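Local coordinates for histidine acid phosphatase (Hafnia alvei, PDB 4ARU), which belongs to branch 2 of the histidine phosphatase superfamily, the family of the histidine acid phosphatases, at residues V85-D90 with E100-G105; S140-A145 with S197-N202; I266-G271 with S405-C410. One frame throughout, in Å; residues are numbered along the deposited sequence.

Contact 1 (V85-D90 with E100-G105); sequences VYVWAD and EAFLAG
Val87 and Leu103 reach toward each other tip to tip, and their meeting carries much of this buried contact between strand 85-89 and helix 93-106. The CG2 methyl of Val87 lies 3.7 Å from CD2 of Leu103 and is nearly as close to its CG, so it rests in the fork of the leucine rather than on one methyl alone. The same CG2 meets the Phe102 ring at an oblique slant, 3.8 Å from CD2 of that ring. One valine methyl is thus shared by two neighbouring helix residues. Val85, two residues back on the same side of the strand, presents CG1 to Leu103 CD2 at 3.9 Å; these two side chains slide past each other in opposite directions. Phe102 CE2 makes a looser touch, 4.3 Å from Val85 CG1.

Both valines hold CG1 opposite the backbone N (chi1 -177° in Val85); different methyls do the touching because the two residues stand at different places along the strand relative to Leu103. Beta-branched valines suit an extended strand, and their short branches meet the longer leucine and phenylalanine of the helix. No hydrogen bond crosses the contact.

Further out, Phe102 stacks on Phe302 of the adjacent strand 300-305, and Val87 touches Phe302 as well, so the apolar layer continues to that neighbouring strand. Segments 85-89 and 100-105 run nearly antiparallel, at 159°, with axes 9.6 Å apart, the packing expected of the first strand and the helix in a beta-alpha-beta unit, here completed by strand 115-116 of the mixed sheet.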
loop_
_atom_site.group_PDB
_atom_site.type_symbol
_atom_site.label_atom_id
_atom_site.label_comp_id
_atom_site.label_asym_id
_atom_site.label_seq_id
_atom_site.Cartn_x
_atom_site.Cartn_y
_atom_site.Cartn_z
ATOM N N VAL A 85 -8.723 16.200 12.567
ATOM C CA VAL A 85 -8.079 15.597 11.420
ATOM C C VAL A 85 -6.573 15.840 11.442
ATOM O O VAL A 85 -6.133 16.953 11.676
ATOM C CB VAL A 85 -8.635 16.167 10.112
ATOM C CG1 VAL A 85 -8.004 15.481 8.911
ATOM C CG2 VAL A 85 -10.160 16.034 10.082
ATOM N N TYR A 86 -5.799 14.786 11.253
ATOM C CA TYR A 86 -4.362 14.848 11.278
ATOM C C TYR A 86 -3.784 13.983 10.209
ATOM O O TYR A 86 -4.157 12.841 10.071
ATOM C CB TYR A 86 -3.833 14.430 12.641
ATOM C CG TYR A 86 -2.330 14.569 12.865
ATOM C CD1 TYR A 86 -1.447 13.652 12.406
ATOM C CD2 TYR A 86 -1.848 15.566 13.663
ATOM C CE1 TYR A 86 -0.070 13.772 12.648
ATOM C CE2 TYR A 86 -0.490 15.723 13.900
ATOM C CZ TYR A 86 0.398 14.804 13.391
ATOM O OH TYR A 86 1.755 14.897 13.667
ATOM N N VAL A 87 -2.827 14.529 9.448
ATOM C CA VAL A 87 -2.088 13.816 8.435
ATOM C C VAL A 87 -0.623 13.703 8.810
ATOM O O VAL A 87 0.005 14.692 9.059
ATOM C CB VAL A 87 -2.192 14.482 7.017
ATOM C CG1 VAL A 87 -1.310 13.738 6.050
ATOM C CG2 VAL A 87 -3.627 14.548 6.539
ATOM N N TRP A 88 -0.107 12.482 8.788
ATOM C CA TRP A 88 1.334 12.213 8.841
ATOM C C TRP A 88 1.755 11.614 7.510
ATOM O O TRP A 88 1.313 10.528 7.176
ATOM C CB TRP A 88 1.737 11.297 9.994
ATOM C CG TRP A 88 3.221 11.217 10.131
ATOM C CD1 TRP A 88 4.069 10.253 9.612
ATOM C CD2 TRP A 88 4.074 12.209 10.679
ATOM N NE1 TRP A 88 5.364 10.574 9.852
ATOM C CE2 TRP A 88 5.413 11.752 10.518
ATOM C CE3 TRP A 88 3.856 13.404 11.365
ATOM C CZ2 TRP A 88 6.515 12.464 10.996
ATOM C CZ3 TRP A 88 4.949 14.089 11.855
ATOM C CH2 TRP A 88 6.265 13.653 11.624
ATOM N N ALA A 89 2.581 12.314 6.746
ATOM C CA ALA A 89 3.056 11.820 5.474
ATOM C C ALA A 89 4.523 11.486 5.546
ATOM O O ALA A 89 5.274 12.150 6.254
ATOM C CB ALA A 89 2.865 12.880 4.379
ATOM N N ASP A 90 4.929 10.471 4.765
ATOM C CA ASP A 90 6.345 10.219 4.587
ATOM C C ASP A 90 6.980 11.389 3.851
ATOM O O ASP A 90 6.314 12.249 3.296
ATOM C CB ASP A 90 6.580 8.904 3.827
ATOM C CG ASP A 90 7.981 8.313 4.028
ATOM O OD1 ASP A 90 8.802 8.786 4.835
ATOM O OD2 ASP A 90 8.204 7.302 3.302
ATOM N N GLU A 100 -1.700 16.274 1.238
ATOM C CA GLU A 100 -2.376 17.553 0.893
ATOM C C GLU A 100 -3.645 17.354 0.030
ATOM O O GLU A 100 -4.640 18.018 0.257
ATOM C CB GLU A 100 -1.397 18.505 0.218
ATOM C CG GLU A 100 -0.341 18.946 1.240
ATOM C CD GLU A 100 0.696 19.927 0.772
ATOM O OE1 GLU A 100 0.843 20.157 -0.457
ATOM O OE2 GLU A 100 1.329 20.518 1.694
ATOM N N ALA A 101 -3.608 16.411 -0.899
ATOM C CA ALA A 101 -4.735 16.143 -1.756
ATOM C C ALA A 101 -5.879 15.493 -0.974
ATOM O O ALA A 101 -7.059 15.773 -1.235
ATOM C CB ALA A 101 -4.320 15.274 -2.930
ATOM N N PHE A 102 -5.535 14.657 -0.004
ATOM C CA PHE A 102 -6.542 14.092 0.898
ATOM C C PHE A 102 -7.268 15.170 1.659
ATOM O O PHE A 102 -8.510 15.205 1.673
ATOM C CB PHE A 102 -5.885 13.088 1.869
ATOM C CG PHE A 102 -6.743 12.744 3.059
ATOM C CD1 PHE A 102 -7.794 11.847 2.989
ATOM C CD2 PHE A 102 -6.498 13.345 4.283
ATOM C CE1 PHE A 102 -8.585 11.558 4.088
ATOM C CE2 PHE A 102 -7.284 13.077 5.381
ATOM C CZ PHE A 102 -8.294 12.153 5.312
ATOM N N LEU A 103 -6.521 16.136 2.218
ATOM C CA LEU A 103 -7.154 17.249 2.941
ATOM C C LEU A 103 -8.026 18.079 1.995
ATOM O O LEU A 103 -9.115 18.510 2.383
ATOM C CB LEU A 103 -6.087 18.139 3.599
ATOM C CG LEU A 103 -5.308 17.469 4.724
ATOM C CD1 LEU A 103 -4.182 18.419 5.106
ATOM C CD2 LEU A 103 -6.209 17.162 5.895
ATOM N N ALA A 104 -7.586 18.300 0.747
ATOM C CA ALA A 104 -8.359 19.115 -0.200
ATOM C C ALA A 104 -9.686 18.435 -0.565
ATOM O O ALA A 104 -10.660 19.149 -0.803
ATOM C CB ALA A 104 -7.558 19.351 -1.445
ATOM N N GLY A 105 -9.732 17.092 -0.586
ATOM C CA GLY A 105 -10.967 16.373 -0.864
ATOM C C GLY A 105 -11.843 16.213 0.364
ATOM O O GLY A 105 -13.048 16.336 0.302
#

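Contact 2 (S140-A145 with S197-N202); sequences SQVHAA and SRLAIN
Ile201 lays its terminal methyl over one face of the His143 imidazole, the two side chains coming from opposite directions. CD1 sits 3.7 Å from the ring centroid and 24° off the ring normal, a CH-pi contact displaced toward the rim, where NE2 is the nearest ring atom at 3.4 Å. The isoleucine chain is extended beyond CG1 (chi2 -177°), which carries CD1 far enough from the strand to cover the ring and also to meet Val142 CG1 at 3.7 Å.

Leu199 approaches the same imidazole differently. Its CD2 lies obliquely to the ring, 3.6 Å from His143 ND1, while its backbone O lies in the ring plane at the edge, 3.6 Å from CE1. Against Val142 the leucine turns about a right angle, and the side chains make a looser touch, 4.2 Å between Val142 CG1 and Leu199 CD2.

The residue types fit this border position. Valine and leucine are buried, whereas the flat ring of the partly exposed histidine offers a face to an apolar methyl. Leu199 and Ile201, alternate residues of a strand, direct their CB atoms toward the helix.

Strand 198-201 pairs with strand 208-211 in a two-stranded antiparallel sheet, and Val208 of that partner touches Val142, Leu199 and Ile201. Helix 139-150 packs against this hairpin and, through Val142, against Tyr265 of helix 264-282.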
loop_
_atom_site.group_PDB
_atom_site.type_symbol
_atom_site.label_atom_id
_atom_site.label_comp_id
_atom_site.label_asym_id
_atom_site.label_seq_id
_atom_site.Cartn_x
_atom_site.Cartn_y
_atom_site.Cartn_z
ATOM N N SER A 140 20.736 -14.509 6.726
ATOM C CA SER A 140 20.343 -15.914 6.592
ATOM C C SER A 140 18.844 -16.105 6.913
ATOM O O SER A 140 18.129 -16.903 6.255
ATOM C CB SER A 140 21.206 -16.823 7.458
ATOM O OG SER A 140 20.920 -16.632 8.829
ATOM N N GLN A 141 18.351 -15.364 7.904
ATOM C CA GLN A 141 16.955 -15.457 8.255
ATOM C C GLN A 141 16.029 -14.912 7.158
ATOM O O GLN A 141 14.961 -15.435 6.933
ATOM C CB GLN A 141 16.697 -14.831 9.630
ATOM C CG GLN A 141 17.389 -15.573 10.745
ATOM C CD GLN A 141 17.016 -15.029 12.114
ATOM O OE1 GLN A 141 15.837 -14.842 12.439
ATOM N NE2 GLN A 141 18.009 -14.806 12.929
ATOM N N VAL A 142 16.436 -13.840 6.483
ATOM C CA VAL A 142 15.687 -13.345 5.355
ATOM C C VAL A 142 15.545 -14.412 4.279
ATOM O O VAL A 142 14.465 -14.658 3.767
ATOM C CB VAL A 142 16.316 -12.052 4.744
ATOM C CG1 VAL A 142 15.547 -11.630 3.521
ATOM C CG2 VAL A 142 16.371 -10.962 5.838
ATOM N N HIS A 143 16.668 -14.994 3.895
ATOM C CA HIS A 143 16.631 -16.008 2.822
ATOM C C HIS A 143 15.661 -17.164 3.225
ATOM O O HIS A 143 14.811 -17.574 2.433
ATOM C CB HIS A 143 18.039 -16.582 2.623
ATOM C CG HIS A 143 18.975 -15.698 1.850
ATOM N ND1 HIS A 143 18.811 -15.456 0.502
ATOM C CD2 HIS A 143 20.063 -14.983 2.228
ATOM C CE1 HIS A 143 19.797 -14.682 0.072
ATOM N NE2 HIS A 143 20.554 -14.356 1.101
ATOM N N ALA A 144 15.756 -17.621 4.473
ATOM C CA ALA A 144 14.920 -18.729 4.927
ATOM C C ALA A 144 13.473 -18.322 5.013
ATOM O O ALA A 144 12.590 -19.084 4.616
ATOM C CB ALA A 144 15.403 -19.251 6.263
ATOM N N ALA A 145 13.196 -17.102 5.465
ATOM C CA ALA A 145 11.815 -16.654 5.609
ATOM C C ALA A 145 11.127 -16.485 4.252
ATOM O O ALA A 145 9.955 -16.820 4.079
ATOM C CB ALA A 145 11.776 -15.347 6.408
ATOM N N SER A 197 14.798 -16.411 -11.148
ATOM C CA SER A 197 14.629 -15.717 -9.878
ATOM C C SER A 197 15.800 -15.971 -8.927
ATOM O O SER A 197 16.356 -17.086 -8.880
ATOM C CB SER A 197 13.303 -16.134 -9.181
ATOM O OG SER A 197 12.170 -15.626 -9.820
ATOM N N ARG A 198 16.172 -14.951 -8.161
ATOM C CA ARG A 198 17.008 -15.160 -7.005
ATOM C C ARG A 198 16.795 -14.026 -6.026
ATOM O O ARG A 198 16.362 -12.931 -6.394
ATOM C CB ARG A 198 18.494 -15.329 -7.330
ATOM C CG ARG A 198 19.180 -14.025 -7.572
ATOM C CD ARG A 198 20.596 -14.190 -8.003
ATOM N NE ARG A 198 21.193 -12.864 -8.254
ATOM C CZ ARG A 198 21.859 -12.145 -7.347
ATOM N NH1 ARG A 198 22.031 -12.544 -6.114
ATOM N NH2 ARG A 198 22.357 -10.969 -7.689
ATOM N N LEU A 199 17.088 -14.270 -4.782
ATOM C CA LEU A 199 16.990 -13.273 -3.761
ATOM C C LEU A 199 18.395 -12.677 -3.540
ATOM O O LEU A 199 19.349 -13.387 -3.265
ATOM C CB LEU A 199 16.448 -13.915 -2.468
ATOM C CG LEU A 199 16.140 -13.012 -1.291
ATOM C CD1 LEU A 199 15.073 -12.049 -1.675
ATOM C CD2 LEU A 199 15.704 -13.794 -0.067
ATOM N N ALA A 200 18.510 -11.350 -3.682
ATOM C CA ALA A 200 19.758 -10.631 -3.535
ATOM C C ALA A 200 19.705 -9.736 -2.316
ATOM O O ALA A 200 18.726 -9.035 -2.132
ATOM C CB ALA A 200 20.017 -9.806 -4.790
ATOM N N ILE A 201 20.718 -9.803 -1.462
ATOM C CA ILE A 201 20.783 -8.978 -0.264
ATOM C C ILE A 201 22.145 -8.317 -0.174
ATOM O O ILE A 201 23.155 -8.934 -0.496
ATOM C CB ILE A 201 20.526 -9.818 1.006
ATOM C CG1 ILE A 201 19.286 -10.681 0.815
ATOM C CG2 ILE A 201 20.433 -8.900 2.215
ATOM C CD1 ILE A 201 18.913 -11.492 2.050
ATOM N N ASN A 202 22.182 -7.074 0.294
ATOM C CA ASN A 202 23.464 -6.388 0.524
ATOM C C ASN A 202 24.153 -6.908 1.783
ATOM O O ASN A 202 23.643 -7.784 2.477
ATOM C CB ASN A 202 23.277 -4.883 0.556
ATOM C CG ASN A 202 22.616 -4.396 1.836
ATOM O OD1 ASN A 202 21.956 -5.155 2.537
ATOM N ND2 ASN A 202 22.796 -3.116 2.135
#

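Contact 3 (I266-G271 with S405-C410)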
loop_
_atom_site.group_PDB
_atom_site.type_symbol
_atom_site.label_atom_id
_atom_site.label_comp_id
_atom_site.label_asym_id
_atom_site.label_seq_id
_atom_site.Cartn_x
_atom_site.Cartn_y
_atom_site.Cartn_z
ATOM N N ILE A 266 10.148 -10.262 7.482
ATOM C CA ILE A 266 10.445 -8.985 6.861
ATOM C C ILE A 266 9.399 -7.964 7.324
ATOM O O ILE A 266 9.738 -6.811 7.677
ATOM C CB ILE A 266 10.408 -9.103 5.314
ATOM C CG1 ILE A 266 11.530 -10.016 4.846
ATOM C CG2 ILE A 266 10.505 -7.734 4.678
ATOM C CD1 ILE A 266 11.573 -10.245 3.352
ATOM N N ALA A 267 8.126 -8.345 7.258
ATOM C CA ALA A 267 7.031 -7.443 7.548
ATOM C C ALA A 267 7.173 -6.867 8.990
ATOM O O ALA A 267 6.956 -5.683 9.161
ATOM C CB ALA A 267 5.733 -8.197 7.454
ATOM N N LYS A 268 7.582 -7.663 9.960
ATOM C CA LYS A 268 7.652 -7.126 11.322
ATOM C C LYS A 268 8.834 -6.198 11.499
ATOM O O LYS A 268 8.767 -5.303 12.350
ATOM C CB LYS A 268 7.658 -8.222 12.377
ATOM C CG LYS A 268 8.952 -8.981 12.442
ATOM C CD LYS A 268 8.815 -10.226 13.276
ATOM C CE LYS A 268 10.154 -10.836 13.556
ATOM N NZ LYS A 268 10.105 -11.970 14.535
ATOM N N HIS A 269 9.911 -6.376 10.727
ATOM C CA HIS A 269 11.062 -5.479 10.849
ATOM C C HIS A 269 10.737 -4.145 10.208
ATOM O O HIS A 269 11.258 -3.124 10.663
ATOM C CB HIS A 269 12.337 -6.090 10.259
ATOM C CG HIS A 269 13.000 -7.065 11.161
ATOM N ND1 HIS A 269 12.616 -8.394 11.258
ATOM C CD2 HIS A 269 14.024 -6.913 12.031
ATOM C CE1 HIS A 269 13.350 -8.996 12.169
ATOM N NE2 HIS A 269 14.245 -8.137 12.620
ATOM N N ASN A 270 9.948 -4.129 9.139
ATOM C CA ASN A 270 9.643 -2.889 8.426
ATOM C C ASN A 270 8.372 -2.232 8.924
ATOM O O ASN A 270 8.195 -1.023 8.724
ATOM C CB ASN A 270 9.573 -3.150 6.932
ATOM C CG ASN A 270 10.927 -3.485 6.324
ATOM O OD1 ASN A 270 11.769 -2.624 6.186
ATOM N ND2 ASN A 270 11.142 -4.752 5.968
ATOM N N GLY A 271 7.510 -3.020 9.584
ATOM C CA GLY A 271 6.174 -2.604 9.937
ATOM C C GLY A 271 5.875 -2.337 11.390
ATOM O O GLY A 271 4.776 -1.885 11.708
ATOM N N SER A 405 2.877 -9.685 17.365
ATOM C CA SER A 405 3.400 -9.599 15.998
ATOM C C SER A 405 4.576 -8.620 15.828
ATOM O O SER A 405 5.422 -8.846 14.988
ATOM C CB SER A 405 2.323 -9.244 14.979
ATOM O OG SER A 405 1.930 -7.921 15.095
ATOM N N VAL A 406 4.670 -7.640 16.706
ATOM C CA VAL A 406 5.747 -6.668 16.605
ATOM C C VAL A 406 7.079 -7.300 16.924
ATOM O O VAL A 406 7.188 -8.314 17.647
ATOM C CB VAL A 406 5.498 -5.423 17.484
ATOM C CG1 VAL A 406 4.306 -4.625 16.942
ATOM C CG2 VAL A 406 5.381 -5.805 18.934
ATOM N N GLU A 407 8.116 -6.679 16.371
ATOM C CA GLU A 407 9.490 -6.989 16.728
ATOM C C GLU A 407 9.991 -5.950 17.737
ATOM O O GLU A 407 10.122 -4.794 17.389
ATOM C CB GLU A 407 10.368 -6.963 15.501
ATOM C CG GLU A 407 11.870 -7.116 15.710
ATOM C CD GLU A 407 12.235 -8.208 16.697
ATOM O OE1 GLU A 407 11.843 -9.391 16.392
ATOM O OE2 GLU A 407 12.885 -7.942 17.771
ATOM N N PRO A 408 10.230 -6.350 18.974
ATOM C CA PRO A 408 10.625 -5.340 19.950
ATOM C C PRO A 408 11.858 -4.519 19.577
ATOM O O PRO A 408 11.934 -3.341 19.934
ATOM C CB PRO A 408 10.909 -6.152 21.190
ATOM C CG PRO A 408 10.034 -7.353 21.063
ATOM C CD PRO A 408 10.049 -7.668 19.608
ATOM N N ALA A 409 12.837 -5.116 18.894
ATOM C CA ALA A 409 14.035 -4.370 18.481
ATOM C C ALA A 409 13.741 -3.258 17.485
ATOM O O ALA A 409 14.593 -2.375 17.299
ATOM C CB ALA A 409 15.081 -5.322 17.905
ATOM N N CYS A 410 12.557 -3.286 16.857
ATOM C CA CYS A 410 12.204 -2.344 15.826
ATOM C C CYS A 410 11.212 -1.297 16.285
ATOM O O CYS A 410 10.732 -0.537 15.454
ATOM C CB CYS A 410 11.609 -3.139 14.668
ATOM S SG CYS A 410 12.806 -4.255 13.883
HETATM O O HOH W 1 13.029 -11.411 14.721
#
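The side chain of Lys268 runs at a slant across that of Glu407, and its atoms meet in turn Ser405 O and the glutamate side chain. CB lies 3.5 Å from the backbone O of Ser405; CG, set between the backbone N and the carbonyl carbon (chi1 73°), comes 3.9 Å from Glu407 CB. Beyond it the extended chain carries CD past Ser405 O and brings CE to Glu407 OE1. At the tip, NZ makes a long salt bridge of 3.6 Å to Glu407 OE1, supplemented by a water that accepts from NZ and donates to OE1. Lysine suits the place because its methylenes pack while its ammonium reaches the carboxylate.

Glu407 also lies alongside His269, CG over one face of the ring in a CH-pi contact, 4.2 Å from the centroid, the ring and carboxylate planes 19° apart; OE2 accepts from Ala409 N. Cys410 SG approaches the ring obliquely, 3.5 Å from His269 CD2. His269 ND1 is engaged by the backbone O of Tyr265.

Helix 264-282 thus receives the chain that follows helix 395-405, and Thr272 OG1 bonds Glu407 N. Met316 of helix 307-317 touches Lys268 and Ser405, while the disulfide of Cys410 with Cys135 ties this tail to the loop preceding helix 139-150.

Contacts 2 and 3 are neighbours, their centres 17 Å apart on the same side of the chain's centre, and they touch where Val142 CG1 of contact 2 packs against Ile266 CD1 of contact 3 at 4.2 Å. Tyr265, just before the segment 266-271, serves both, packing on Val142 and meeting the ring of His269. Contact 1 stands apart: its centre is 26 Å from that of contact 3 and 36 Å from that of contact 2, on the opposite side of the chain's centre from the latter. It belongs to the large mixed sheet, contact 2 to a separate hairpin. The potassium ion is bound by other residues, Asn380, Ile381, Cys384 and Gln387.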